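Long-range contacts in HTH-type transcriptional regulator mcbR (Escherichia coli UMEA 3718-1, PDB 4P9F), which represses expression of McbA by binding its promoter region, which prevents colanic acid overproduction and mucoidy and matters for biofilm formation: residues E108-L113 against R130-A135; K112-Q117 against E171-I176; G120-I125 against E165-A170; L160-E165 against L209-N214. All blocks are in the same frame, centred on the assembly; numbering follows the deposited sequence.

Interaction 1. Residues E108-L113 against R130-A135; sequences ELLEKL and RLFRLA
The F132 ring carries L110 over one face and L109 at its edge. CD1 of L110 sits 4.0 Å from the centroid of the F132 ring and 23° off the ring normal, a CH-pi contact displaced toward the rim on the CE1 side. CB of L109 lies near the plane of the ring, 4.1 Å from CD1 of F132. The two segments belong to consecutive antiparallel helices, 100-119 and 122-138, an alpha-helical hairpin in the FCD domain. The axes of the two segments approach to 9.6 Å, with 162° between their N-to-C directions. The ring reaches the two leucines because CG of F132 is anti to the backbone N (chi1 177°). An alanine in place of F132 would probably leave the L110 methyl group without the ring face it rests on and open a gap between the helices. Helix 177-187 touches L110 as well, through Y179, H180 and L183. No hydrogen bond joins the two segments; the contact is apolar. L109 packs where the two backbones are nearest; its CA is 6.0 Å from CA of F132. Its CD1 reaches the backbone of the other helix, 3.8 Å from O of L131, and also touches CB of A135 at 4.2 Å.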
loop_
_atom_site.group_PDB
_atom_site.type_symbol
_atom_site.label_atom_id
_atom_site.label_comp_id
_atom_site.label_asym_id
_atom_site.label_seq_id
_atom_site.Cartn_x
_atom_site.Cartn_y
_atom_site.Cartn_z
ATOM N N GLU A 108 -9.592 -1.130 27.051
ATOM C CA GLU A 108 -10.091 -2.510 27.133
ATOM C C GLU A 108 -9.202 -3.469 26.322
ATOM O O GLU A 108 -8.852 -4.554 26.784
ATOM C CB GLU A 108 -11.547 -2.598 26.653
ATOM C CG GLU A 108 -12.531 -1.762 27.445
ATOM C CD GLU A 108 -13.966 -1.924 26.960
ATOM O OE1 GLU A 108 -14.271 -2.949 26.303
ATOM O OE2 GLU A 108 -14.794 -1.035 27.257
ATOM N N LEU A 109 -8.826 -3.060 25.117
ATOM C CA LEU A 109 -7.947 -3.895 24.297
ATOM C C LEU A 109 -6.601 -4.130 24.993
ATOM O O LEU A 109 -6.059 -5.230 24.951
ATOM C CB LEU A 109 -7.753 -3.262 22.919
ATOM C CG LEU A 109 -8.950 -3.399 21.971
ATOM C CD1 LEU A 109 -8.730 -2.607 20.707
ATOM C CD2 LEU A 109 -9.182 -4.856 21.616
ATOM N N LEU A 110 -6.094 -3.112 25.681
ATOM C CA LEU A 110 -4.831 -3.224 26.404
ATOM C C LEU A 110 -4.899 -4.257 27.524
ATOM O O LEU A 110 -3.942 -4.999 27.774
ATOM C CB LEU A 110 -4.445 -1.859 26.982
ATOM C CG LEU A 110 -2.975 -1.479 26.890
ATOM C CD1 LEU A 110 -2.494 -1.743 25.482
ATOM C CD2 LEU A 110 -2.798 -0.016 27.234
ATOM N N GLU A 111 -6.043 -4.303 28.197
ATOM C CA GLU A 111 -6.275 -5.303 29.236
ATOM C C GLU A 111 -6.296 -6.706 28.629
ATOM O O GLU A 111 -5.738 -7.645 29.204
ATOM C CB GLU A 111 -7.580 -5.035 29.964
ATOM C CG GLU A 111 -7.601 -3.710 30.705
ATOM C CD GLU A 111 -8.927 -3.436 31.383
ATOM O OE1 GLU A 111 -9.103 -2.298 31.861
ATOM O OE2 GLU A 111 -9.784 -4.352 31.447
ATOM N N LYS A 112 -6.947 -6.843 27.473
ATOM C CA LYS A 112 -6.959 -8.111 26.741
ATOM C C LYS A 112 -5.532 -8.540 26.425
ATOM O O LYS A 112 -5.169 -9.715 26.574
ATOM C CB LYS A 112 -7.748 -7.984 25.438
ATOM C CG LYS A 112 -9.242 -7.769 25.616
ATOM C CD LYS A 112 -9.881 -8.866 26.415
ATOM C CE LYS A 112 -11.379 -8.605 26.555
ATOM N NZ LYS A 112 -12.092 -9.743 27.198
ATOM N N LEU A 113 -4.708 -7.574 26.011
ATOM C CA LEU A 113 -3.323 -7.868 25.650
ATOM C C LEU A 113 -2.543 -8.405 26.847
ATOM O O LEU A 113 -1.831 -9.404 26.732
ATOM C CB LEU A 113 -2.625 -6.614 25.086
ATOM C CG LEU A 113 -1.206 -6.809 24.555
ATOM C CD1 LEU A 113 -1.178 -7.879 23.454
ATOM C CD2 LEU A 113 -0.572 -5.489 24.065
ATOM N N ARG A 130 -2.454 -6.075 16.998
ATOM C CA ARG A 130 -3.022 -5.677 15.713
ATOM C C ARG A 130 -4.310 -4.872 15.873
ATOM O O ARG A 130 -4.444 -3.777 15.322
ATOM C CB ARG A 130 -3.275 -6.942 14.879
ATOM C CG ARG A 130 -3.613 -6.750 13.417
ATOM C CD ARG A 130 -4.027 -8.100 12.817
ATOM N NE ARG A 130 -5.282 -8.578 13.417
ATOM C CZ ARG A 130 -6.498 -8.231 13.010
ATOM N NH1 ARG A 130 -6.653 -7.361 12.019
ATOM N NH2 ARG A 130 -7.560 -8.726 13.622
ATOM N N LEU A 131 -5.242 -5.417 16.653
ATOM C CA LEU A 131 -6.545 -4.796 16.863
ATOM C C LEU A 131 -6.401 -3.446 17.563
ATOM O O LEU A 131 -7.113 -2.491 17.266
ATOM C CB LEU A 131 -7.425 -5.725 17.698
ATOM C CG LEU A 131 -8.038 -6.924 16.976
ATOM C CD1 LEU A 131 -8.894 -7.732 17.935
ATOM C CD2 LEU A 131 -8.833 -6.499 15.746
ATOM N N PHE A 132 -5.476 -3.387 18.509
ATOM C CA PHE A 132 -5.201 -2.170 19.256
ATOM C C PHE A 132 -4.694 -1.070 18.317
ATOM O O PHE A 132 -5.234 0.039 18.285
ATOM C CB PHE A 132 -4.182 -2.469 20.364
ATOM C CG PHE A 132 -3.751 -1.260 21.166
ATOM C CD1 PHE A 132 -4.548 -0.770 22.197
ATOM C CD2 PHE A 132 -2.537 -0.640 20.907
ATOM C CE1 PHE A 132 -4.154 0.336 22.946
ATOM C CE2 PHE A 132 -2.123 0.469 21.660
ATOM C CZ PHE A 132 -2.936 0.958 22.677
ATOM N N ARG A 133 -3.663 -1.375 17.539
ATOM C CA ARG A 133 -3.101 -0.343 16.678
ATOM C C ARG A 133 -4.083 0.057 15.570
ATOM O O ARG A 133 -4.211 1.230 15.235
ATOM C CB ARG A 133 -1.775 -0.789 16.051
ATOM C CG ARG A 133 -0.545 -0.581 16.956
ATOM C CD ARG A 133 0.739 -0.846 16.157
ATOM N NE ARG A 133 1.559 -1.930 16.665
ATOM C CZ ARG A 133 2.659 -2.353 16.059
ATOM N NH1 ARG A 133 3.046 -1.774 14.931
ATOM N NH2 ARG A 133 3.369 -3.352 16.571
ATOM N N LEU A 134 -4.809 -0.916 15.034
ATOM C CA LEU A 134 -5.756 -0.623 13.968
ATOM C C LEU A 134 -6.913 0.243 14.461
ATOM O O LEU A 134 -7.371 1.123 13.744
ATOM C CB LEU A 134 -6.291 -1.916 13.363
ATOM C CG LEU A 134 -6.885 -1.778 11.964
ATOM C CD1 LEU A 134 -5.907 -1.094 11.040
ATOM C CD2 LEU A 134 -7.271 -3.137 11.429
ATOM N N ALA A 135 -7.360 0.006 15.693
ATOM C CA ALA A 135 -8.390 0.827 16.301
ATOM C C ALA A 135 -7.923 2.275 16.385
ATOM O O ALA A 135 -8.706 3.209 16.179
ATOM C CB ALA A 135 -8.758 0.300 17.694
#

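Interaction 2. Residues K112-Q117 against E171-I176; sequences KLQQAQ and ELREHI
Q114 and I176 meet closely: OE1 of Q114 is 3.4 Å from CD1 of I176, and CB of Q114 is 3.5 Å from the same methyl. The two side chains cross at about a right angle. OE1 of Q114 also lies over one face of the R173 guanidinium, 3.5 Å from NH1 of R173. The amide and guanidinium planes are 65° apart, and the pair is not hydrogen-bonded. Q117 lies across the aliphatic part of R173, with its OE1 3.3 Å from CD of R173. Behind these polar groups, CD2 of L113 packs on CG1 of I176 at 4.3 Å.

Torsions set the reach of the glutamines. CG of Q114 points opposite the backbone N (chi1 169°), and a bend at chi2 turns the amide toward R173 and I176. Q117 is also bent at chi2, and its NE2 donates to O of P169, which helps hold the amide in this rotation. One layer further out, L113 rests on V128, and Q117 on I125, both of helix 122-138. On the other segment, L172 and H175 lean on I208 of helix 191-210.

The contact joins helix 100-119 of the FCD domain to the turn that leads into helix 177-187. R173 is exposed, while I176 is buried. No hydrogen bond joins the segments, and the contact is mainly van der Waals; the place of the Q114 oxygen over the guanidinium face is probably mildly favourable.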
loop_
_atom_site.group_PDB
_atom_site.type_symbol
_atom_site.label_atom_id
_atom_site.label_comp_id
_atom_site.label_asym_id
_atom_site.label_seq_id
_atom_site.Cartn_x
_atom_site.Cartn_y
_atom_site.Cartn_z
ATOM N N LYS A 112 -6.947 -6.843 27.473
ATOM C CA LYS A 112 -6.959 -8.111 26.741
ATOM C C LYS A 112 -5.532 -8.540 26.425
ATOM O O LYS A 112 -5.169 -9.715 26.574
ATOM C CB LYS A 112 -7.748 -7.984 25.438
ATOM C CG LYS A 112 -9.242 -7.769 25.616
ATOM C CD LYS A 112 -9.881 -8.866 26.415
ATOM C CE LYS A 112 -11.379 -8.605 26.555
ATOM N NZ LYS A 112 -12.092 -9.743 27.198
ATOM N N LEU A 113 -4.708 -7.574 26.011
ATOM C CA LEU A 113 -3.323 -7.868 25.650
ATOM C C LEU A 113 -2.543 -8.405 26.847
ATOM O O LEU A 113 -1.831 -9.404 26.732
ATOM C CB LEU A 113 -2.625 -6.614 25.086
ATOM C CG LEU A 113 -1.206 -6.809 24.555
ATOM C CD1 LEU A 113 -1.178 -7.879 23.454
ATOM C CD2 LEU A 113 -0.572 -5.489 24.065
ATOM N N GLN A 114 -2.690 -7.756 28.001
ATOM C CA GLN A 114 -2.013 -8.214 29.210
ATOM C C GLN A 114 -2.459 -9.629 29.579
ATOM O O GLN A 114 -1.636 -10.486 29.924
ATOM C CB GLN A 114 -2.284 -7.249 30.374
ATOM C CG GLN A 114 -1.846 -7.754 31.748
ATOM C CD GLN A 114 -0.338 -7.939 31.866
ATOM O OE1 GLN A 114 0.445 -7.110 31.395
ATOM N NE2 GLN A 114 0.074 -9.030 32.502
ATOM N N GLN A 115 -3.762 -9.870 29.486
ATOM C CA GLN A 115 -4.318 -11.184 29.803
ATOM C C GLN A 115 -3.716 -12.209 28.868
ATOM O O GLN A 115 -3.369 -13.309 29.290
ATOM C CB GLN A 115 -5.841 -11.179 29.699
ATOM C CG GLN A 115 -6.521 -10.287 30.717
ATOM C CD GLN A 115 -7.984 -10.091 30.403
ATOM O OE1 GLN A 115 -8.566 -10.835 29.608
ATOM N NE2 GLN A 115 -8.590 -9.081 31.013
ATOM N N ALA A 116 -3.595 -11.836 27.596
ATOM C CA ALA A 116 -3.021 -12.733 26.602
ATOM C C ALA A 116 -1.582 -13.109 26.951
ATOM O O ALA A 116 -1.200 -14.269 26.826
ATOM C CB ALA A 116 -3.087 -12.096 25.200
ATOM N N GLN A 117 -0.785 -12.137 27.386
ATOM C CA GLN A 117 0.605 -12.403 27.769
ATOM C C GLN A 117 0.700 -13.249 29.057
ATOM O O GLN A 117 1.581 -14.110 29.189
ATOM C CB GLN A 117 1.375 -11.081 27.921
ATOM C CG GLN A 117 2.875 -11.251 28.159
ATOM C CD GLN A 117 3.202 -11.491 29.633
ATOM O OE1 GLN A 117 2.477 -11.035 30.518
ATOM N NE2 GLN A 117 4.268 -12.235 29.898
ATOM N N GLU A 171 8.621 -13.808 28.307
ATOM C CA GLU A 171 9.714 -12.863 28.094
ATOM C C GLU A 171 9.230 -11.582 27.419
ATOM O O GLU A 171 10.032 -10.726 27.044
ATOM C CB GLU A 171 10.816 -13.510 27.251
ATOM N N LEU A 172 7.920 -11.460 27.245
ATOM C CA LEU A 172 7.349 -10.276 26.613
ATOM C C LEU A 172 6.644 -9.371 27.620
ATOM O O LEU A 172 6.057 -8.358 27.243
ATOM C CB LEU A 172 6.363 -10.694 25.526
ATOM C CG LEU A 172 6.864 -11.606 24.400
ATOM C CD1 LEU A 172 5.733 -11.910 23.426
ATOM C CD2 LEU A 172 8.033 -10.963 23.669
ATOM N N ARG A 173 6.791 -9.693 28.902
ATOM C CA ARG A 173 6.053 -9.015 29.963
ATOM C C ARG A 173 6.269 -7.507 29.936
ATOM O O ARG A 173 5.310 -6.735 29.942
ATOM C CB ARG A 173 6.450 -9.586 31.325
ATOM C CG ARG A 173 5.768 -8.926 32.512
ATOM C CD ARG A 173 4.257 -9.001 32.415
ATOM N NE ARG A 173 3.614 -8.469 33.612
ATOM C CZ ARG A 173 3.298 -7.189 33.782
ATOM N NH1 ARG A 173 3.566 -6.306 32.828
ATOM N NH2 ARG A 173 2.713 -6.793 34.906
ATOM N N GLU A 174 7.529 -7.098 29.863
ATOM C CA GLU A 174 7.886 -5.691 29.956
ATOM C C GLU A 174 7.514 -4.900 28.699
ATOM O O GLU A 174 7.442 -3.670 28.721
ATOM C CB GLU A 174 9.384 -5.583 30.224
ATOM C CG GLU A 174 9.845 -4.240 30.725
ATOM C CD GLU A 174 11.275 -4.280 31.229
ATOM O OE1 GLU A 174 11.888 -3.205 31.327
ATOM O OE2 GLU A 174 11.783 -5.384 31.527
ATOM N N HIS A 175 7.224 -5.620 27.623
ATOM C CA HIS A 175 6.890 -5.024 26.330
ATOM C C HIS A 175 5.522 -4.322 26.336
ATOM O O HIS A 175 5.204 -3.553 25.429
ATOM C CB HIS A 175 6.925 -6.110 25.246
ATOM C CG HIS A 175 8.309 -6.585 24.914
ATOM N ND1 HIS A 175 9.097 -7.262 25.827
ATOM C CD2 HIS A 175 9.031 -6.508 23.778
ATOM C CE1 HIS A 175 10.253 -7.557 25.267
ATOM N NE2 HIS A 175 10.245 -7.117 24.024
ATOM N N ILE A 176 4.697 -4.611 27.339
ATOM C CA ILE A 176 3.370 -4.003 27.397
ATOM C C ILE A 176 3.415 -2.577 27.959
ATOM O O ILE A 176 2.471 -1.811 27.785
ATOM C CB ILE A 176 2.388 -4.856 28.225
ATOM C CG1 ILE A 176 0.956 -4.416 27.923
ATOM C CG2 ILE A 176 2.733 -4.810 29.715
ATOM C CD1 ILE A 176 -0.077 -5.248 28.586
#

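Interaction 3. Residues G120-I125 against E165-A170; sequences GDMEQI and EAINPA
P169 and M122 supply most of the apolar contact. M122 is a selenomethionine here, and its CE is 3.9 Å from CG of P169 and 3.8 Å from CB of I167. Bends at chi2 (65°) and chi3 (78°) turn this methyl toward the 165-170 segment. CD1 of I125 meets CB of P169 at 4.0 Å, the two side chains crossing at about a right angle. Across the two segments, two backbone carbonyls meet carbon atoms by van der Waals contact. O of I167 is 3.4 Å from CE of M122, and O of G120 is 3.8 Å from CG of P169.

The turn that P169 packs on ends one helix and starts the next. G120, with positive phi, is the C-prime residue of a Schellman motif closing helix 100-119. D121 is the N-cap of helix 122-138, and its OD1 takes a weak capping bond from N of Q124. The contact thus places the connection after helix 161-166 against the bend of a helical hairpin in the FCD domain.

No hydrogen bond joins the two segments themselves. Within 165-170, a weak bond from N of A170 to OD1 of N168 spans the start of the 3-10 turn at P169.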
loop_
_atom_site.group_PDB
_atom_site.type_symbol
_atom_site.label_atom_id
_atom_site.label_comp_id
_atom_site.label_asym_id
_atom_site.label_seq_id
_atom_site.Cartn_x
_atom_site.Cartn_y
_atom_site.Cartn_z
ATOM N N GLY A 120 -0.155 -16.686 28.299
ATOM C CA GLY A 120 0.827 -17.274 27.405
ATOM C C GLY A 120 0.258 -17.600 26.030
ATOM O O GLY A 120 0.750 -18.497 25.338
ATOM N N ASP A 121 -0.790 -16.879 25.642
ATOM C CA ASP A 121 -1.450 -17.092 24.356
ATOM C C ASP A 121 -0.819 -16.236 23.249
ATOM O O ASP A 121 -1.166 -15.065 23.071
ATOM C CB ASP A 121 -2.943 -16.788 24.485
ATOM C CG ASP A 121 -3.748 -17.317 23.321
ATOM O OD1 ASP A 121 -3.173 -17.531 22.231
ATOM O OD2 ASP A 121 -4.964 -17.533 23.504
HETATM N N MSE A 122 0.102 -16.824 22.497
HETATM C CA MSE A 122 0.898 -16.028 21.580
HETATM C C MSE A 122 0.035 -15.466 20.463
HETATM O O MSE A 122 0.224 -14.328 20.053
HETATM C CB MSE A 122 2.049 -16.839 20.992
HETATM C CG MSE A 122 2.846 -16.049 19.935
HETATM SE SE MSE A 122 3.766 -14.505 20.679
HETATM C CE MSE A 122 5.261 -15.444 21.480
ATOM N N GLU A 123 -0.917 -16.255 19.975
ATOM C CA GLU A 123 -1.768 -15.793 18.879
ATOM C C GLU A 123 -2.614 -14.577 19.284
ATOM O O GLU A 123 -2.736 -13.614 18.530
ATOM C CB GLU A 123 -2.661 -16.926 18.381
ATOM C CG GLU A 123 -3.536 -16.489 17.228
ATOM C CD GLU A 123 -4.467 -17.595 16.763
ATOM O OE1 GLU A 123 -4.369 -18.713 17.307
ATOM O OE2 GLU A 123 -5.304 -17.338 15.873
ATOM N N GLN A 124 -3.161 -14.629 20.491
ATOM C CA GLN A 124 -3.959 -13.543 21.040
ATOM C C GLN A 124 -3.120 -12.296 21.304
ATOM O O GLN A 124 -3.580 -11.182 21.082
ATOM C CB GLN A 124 -4.637 -14.015 22.326
ATOM C CG GLN A 124 -6.038 -14.526 22.094
ATOM C CD GLN A 124 -6.974 -13.429 21.607
ATOM O OE1 GLN A 124 -7.140 -13.212 20.395
ATOM N NE2 GLN A 124 -7.603 -12.735 22.556
ATOM N N ILE A 125 -1.884 -12.482 21.752
ATOM C CA ILE A 125 -0.947 -11.367 21.892
ATOM C C ILE A 125 -0.747 -10.657 20.547
ATOM O O ILE A 125 -0.811 -9.427 20.429
ATOM C CB ILE A 125 0.432 -11.842 22.398
ATOM C CG1 ILE A 125 0.335 -12.367 23.834
ATOM C CG2 ILE A 125 1.475 -10.710 22.280
ATOM C CD1 ILE A 125 1.632 -12.917 24.348
ATOM N N GLU A 165 7.072 -20.656 17.526
ATOM C CA GLU A 165 7.972 -21.771 17.767
ATOM C C GLU A 165 9.060 -21.417 18.768
ATOM O O GLU A 165 9.439 -22.240 19.604
ATOM C CB GLU A 165 8.605 -22.237 16.452
ATOM N N ALA A 166 9.535 -20.179 18.722
ATOM C CA ALA A 166 10.762 -19.861 19.433
ATOM C C ALA A 166 10.631 -18.880 20.591
ATOM O O ALA A 166 11.487 -18.859 21.473
ATOM C CB ALA A 166 11.777 -19.309 18.440
ATOM N N ILE A 167 9.576 -18.082 20.612
ATOM C CA ILE A 167 9.487 -17.023 21.616
ATOM C C ILE A 167 8.605 -17.405 22.791
ATOM O O ILE A 167 7.443 -17.778 22.610
ATOM C CB ILE A 167 8.977 -15.711 21.007
ATOM C CG1 ILE A 167 9.888 -15.282 19.858
ATOM C CG2 ILE A 167 8.881 -14.627 22.072
ATOM C CD1 ILE A 167 11.336 -15.140 20.239
ATOM N N ASN A 168 9.170 -17.333 23.990
ATOM C CA ASN A 168 8.403 -17.540 25.208
ATOM C C ASN A 168 7.654 -16.263 25.589
ATOM O O ASN A 168 8.275 -15.242 25.881
ATOM C CB ASN A 168 9.336 -17.986 26.340
ATOM C CG ASN A 168 8.621 -18.143 27.670
ATOM O OD1 ASN A 168 7.411 -18.363 27.724
ATOM N ND2 ASN A 168 9.381 -18.060 28.756
ATOM N N PRO A 169 6.310 -16.320 25.579
ATOM C CA PRO A 169 5.462 -15.156 25.863
ATOM C C PRO A 169 5.734 -14.531 27.228
ATOM O O PRO A 169 5.386 -13.372 27.430
ATOM C CB PRO A 169 4.047 -15.735 25.816
ATOM C CG PRO A 169 4.156 -16.930 24.941
ATOM C CD PRO A 169 5.510 -17.508 25.238
ATOM N N ALA A 170 6.353 -15.287 28.134
ATOM C CA ALA A 170 6.716 -14.786 29.454
ATOM C C ALA A 170 7.812 -13.725 29.360
ATOM O O ALA A 170 7.928 -12.860 30.230
ATOM C CB ALA A 170 7.167 -15.922 30.343
#

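Interaction 4. Residues L160-E165 against L209-N214; sequences LHYLYE and LYQQYN
CG of Y162 is anti to the backbone N (chi1 166°), which carries the ring across to Q212. Q212 has its CG between its backbone N and carbonyl carbon (chi1 74°). Beyond CG its chain runs extended past the tyrosine, with the amide nearly parallel to the ring (20°) and close to CB of Y162. CB of Q212 lies over one face of the Y162 ring, 3.5 Å from its centroid. OH of Y162 makes a weak hydrogen bond of 3.3 Å to OE1 of Q211. This contact joins short helix 161-166 of the FCD domain to the C-terminal end of helix 191-210. A leucine in place of Y162 would probably leave CB of Q212 without its aromatic cover and OE1 of Q211 without this hydroxyl. NE2 of Q212 donates to O of L209 at 2.8 Å and also to O of G159. A water receives a weak bond from N of Y162 and donates to OE1 of Q212. L209 spreads its two methyls: CD1 meets CD1 of L160 at 3.9 Å, and CD2 meets CD2 of L163 at 3.8 Å.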
loop_
_atom_site.group_PDB
_atom_site.type_symbol
_atom_site.label_atom_id
_atom_site.label_comp_id
_atom_site.label_asym_id
_atom_site.label_seq_id
_atom_site.Cartn_x
_atom_site.Cartn_y
_atom_site.Cartn_z
ATOM N N LEU A 160 6.288 -13.624 11.025
ATOM C CA LEU A 160 5.844 -13.743 12.424
ATOM C C LEU A 160 5.678 -15.205 12.860
ATOM O O LEU A 160 5.508 -15.504 14.046
ATOM C CB LEU A 160 4.515 -12.994 12.644
ATOM C CG LEU A 160 4.593 -11.505 12.995
ATOM C CD1 LEU A 160 5.111 -10.685 11.831
ATOM C CD2 LEU A 160 3.241 -11.006 13.483
ATOM N N HIS A 161 5.748 -16.118 11.899
ATOM C CA HIS A 161 5.552 -17.533 12.203
ATOM C C HIS A 161 6.599 -18.023 13.199
ATOM O O HIS A 161 6.338 -18.920 13.999
ATOM C CB HIS A 161 5.615 -18.361 10.928
ATOM C CG HIS A 161 5.251 -19.798 11.125
ATOM N ND1 HIS A 161 3.951 -20.219 11.299
ATOM C CD2 HIS A 161 6.019 -20.914 11.169
ATOM C CE1 HIS A 161 3.931 -21.534 11.428
ATOM N NE2 HIS A 161 5.171 -21.977 11.356
ATOM N N TYR A 162 7.769 -17.396 13.156
ATOM C CA TYR A 162 8.871 -17.684 14.067
ATOM C C TYR A 162 8.491 -17.525 15.544
ATOM O O TYR A 162 8.969 -18.267 16.406
ATOM C CB TYR A 162 10.036 -16.755 13.723
ATOM C CG TYR A 162 11.133 -16.666 14.761
ATOM C CD1 TYR A 162 12.090 -17.675 14.877
ATOM C CD2 TYR A 162 11.228 -15.570 15.607
ATOM C CE1 TYR A 162 13.102 -17.588 15.797
ATOM C CE2 TYR A 162 12.243 -15.477 16.542
ATOM C CZ TYR A 162 13.173 -16.489 16.635
ATOM O OH TYR A 162 14.176 -16.395 17.567
ATOM N N LEU A 163 7.604 -16.577 15.826
ATOM C CA LEU A 163 7.179 -16.287 17.198
ATOM C C LEU A 163 6.550 -17.479 17.925
ATOM O O LEU A 163 6.779 -17.676 19.125
ATOM C CB LEU A 163 6.184 -15.121 17.204
ATOM C CG LEU A 163 6.728 -13.799 16.651
ATOM C CD1 LEU A 163 5.655 -12.710 16.634
ATOM C CD2 LEU A 163 7.940 -13.362 17.460
ATOM N N TYR A 164 5.770 -18.274 17.203
ATOM C CA TYR A 164 5.056 -19.365 17.834
ATOM C C TYR A 164 6.006 -20.458 18.286
ATOM O O TYR A 164 5.820 -21.047 19.347
ATOM C CB TYR A 164 4.004 -19.937 16.877
ATOM C CG TYR A 164 2.890 -18.959 16.581
ATOM C CD1 TYR A 164 1.825 -18.816 17.456
ATOM C CD2 TYR A 164 2.911 -18.171 15.433
ATOM C CE1 TYR A 164 0.816 -17.932 17.209
ATOM C CE2 TYR A 164 1.890 -17.268 15.166
ATOM C CZ TYR A 164 0.844 -17.155 16.066
ATOM O OH TYR A 164 -0.193 -16.281 15.838
ATOM N N GLU A 165 7.072 -20.656 17.526
ATOM C CA GLU A 165 7.972 -21.771 17.767
ATOM C C GLU A 165 9.060 -21.417 18.768
ATOM O O GLU A 165 9.439 -22.240 19.604
ATOM C CB GLU A 165 8.605 -22.237 16.452
ATOM N N LEU A 209 11.711 -10.171 15.937
ATOM C CA LEU A 209 11.563 -10.873 14.667
ATOM C C LEU A 209 12.903 -11.185 14.026
ATOM O O LEU A 209 13.046 -12.223 13.391
ATOM C CB LEU A 209 10.719 -10.063 13.676
ATOM C CG LEU A 209 9.259 -9.829 14.043
ATOM C CD1 LEU A 209 8.538 -9.161 12.887
ATOM C CD2 LEU A 209 8.588 -11.160 14.417
ATOM N N TYR A 210 13.884 -10.301 14.199
ATOM C CA TYR A 210 15.171 -10.480 13.525
ATOM C C TYR A 210 15.953 -11.655 14.079
ATOM O O TYR A 210 16.863 -12.146 13.419
ATOM C CB TYR A 210 16.027 -9.218 13.621
ATOM C CG TYR A 210 15.703 -8.197 12.567
ATOM C CD1 TYR A 210 14.395 -7.970 12.195
ATOM C CD2 TYR A 210 16.701 -7.440 11.960
ATOM C CE1 TYR A 210 14.076 -7.033 11.247
ATOM C CE2 TYR A 210 16.386 -6.489 10.999
ATOM C CZ TYR A 210 15.060 -6.295 10.654
ATOM O OH TYR A 210 14.679 -5.365 9.713
ATOM N N GLN A 211 15.574 -12.143 15.257
ATOM C CA GLN A 211 16.298 -13.267 15.846
ATOM C C GLN A 211 16.205 -14.512 14.946
ATOM O O GLN A 211 17.021 -15.414 15.054
ATOM C CB GLN A 211 15.743 -13.603 17.232
ATOM C CG GLN A 211 15.829 -12.494 18.280
ATOM C CD GLN A 211 15.121 -12.878 19.590
ATOM O OE1 GLN A 211 14.592 -13.988 19.729
ATOM N NE2 GLN A 211 15.095 -11.953 20.541
ATOM N N GLN A 212 15.229 -14.546 14.041
ATOM C CA GLN A 212 15.003 -15.753 13.244
ATOM C C GLN A 212 16.025 -15.937 12.126
ATOM O O GLN A 212 16.165 -17.039 11.601
ATOM C CB GLN A 212 13.601 -15.748 12.632
ATOM C CG GLN A 212 13.394 -14.789 11.456
ATOM C CD GLN A 212 11.928 -14.628 11.099
ATOM O OE1 GLN A 212 11.344 -15.463 10.403
ATOM N NE2 GLN A 212 11.322 -13.547 11.581
ATOM N N TYR A 213 16.766 -14.876 11.806
ATOM C CA TYR A 213 17.731 -14.918 10.711
ATOM C C TYR A 213 19.160 -15.246 11.182
ATOM O O TYR A 213 20.071 -15.389 10.363
ATOM C CB TYR A 213 17.730 -13.581 9.945
ATOM C CG TYR A 213 16.369 -13.180 9.434
ATOM C CD1 TYR A 213 15.749 -13.896 8.411
ATOM C CD2 TYR A 213 15.713 -12.066 9.944
ATOM C CE1 TYR A 213 14.488 -13.531 7.933
ATOM C CE2 TYR A 213 14.461 -11.689 9.466
ATOM C CZ TYR A 213 13.855 -12.421 8.468
ATOM O OH TYR A 213 12.615 -12.058 8.007
ATOM N N ASN A 214 19.343 -15.374 12.493
ATOM C CA ASN A 214 20.633 -15.751 13.066
ATOM C C ASN A 214 21.090 -17.128 12.603
ATOM O O ASN A 214 20.273 -18.037 12.465
ATOM C CB ASN A 214 20.566 -15.723 14.597
ATOM C CG ASN A 214 20.568 -14.310 15.153
ATOM O OD1 ASN A 214 21.094 -13.391 14.530
ATOM N ND2 ASN A 214 19.978 -14.132 16.332
HETATM O O HOH W 1 8.837 -16.668 10.353
#

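The segments of interactions 1 and 2 overlap at K112 and L113 on helix 100-119, and their centres are 11 Å apart. Interaction 1 uses the side of that helix facing helix 122-138; interaction 2 uses the side facing the turn before helix 177-187. Interaction 3 lies 9 Å from interaction 2, centre to centre, and the Q117-P169 hydrogen bond links them. The segments of interactions 3 and 4 overlap at E165, with centres 12 Å apart; CD1 of I167 touches OE1 of Q211 at 3.5 Å. Interactions 1 and 4 do not touch: their nearest atoms are about 8 Å apart. None of the four includes the DNA-binding helix-turn-helix, residues 31-50.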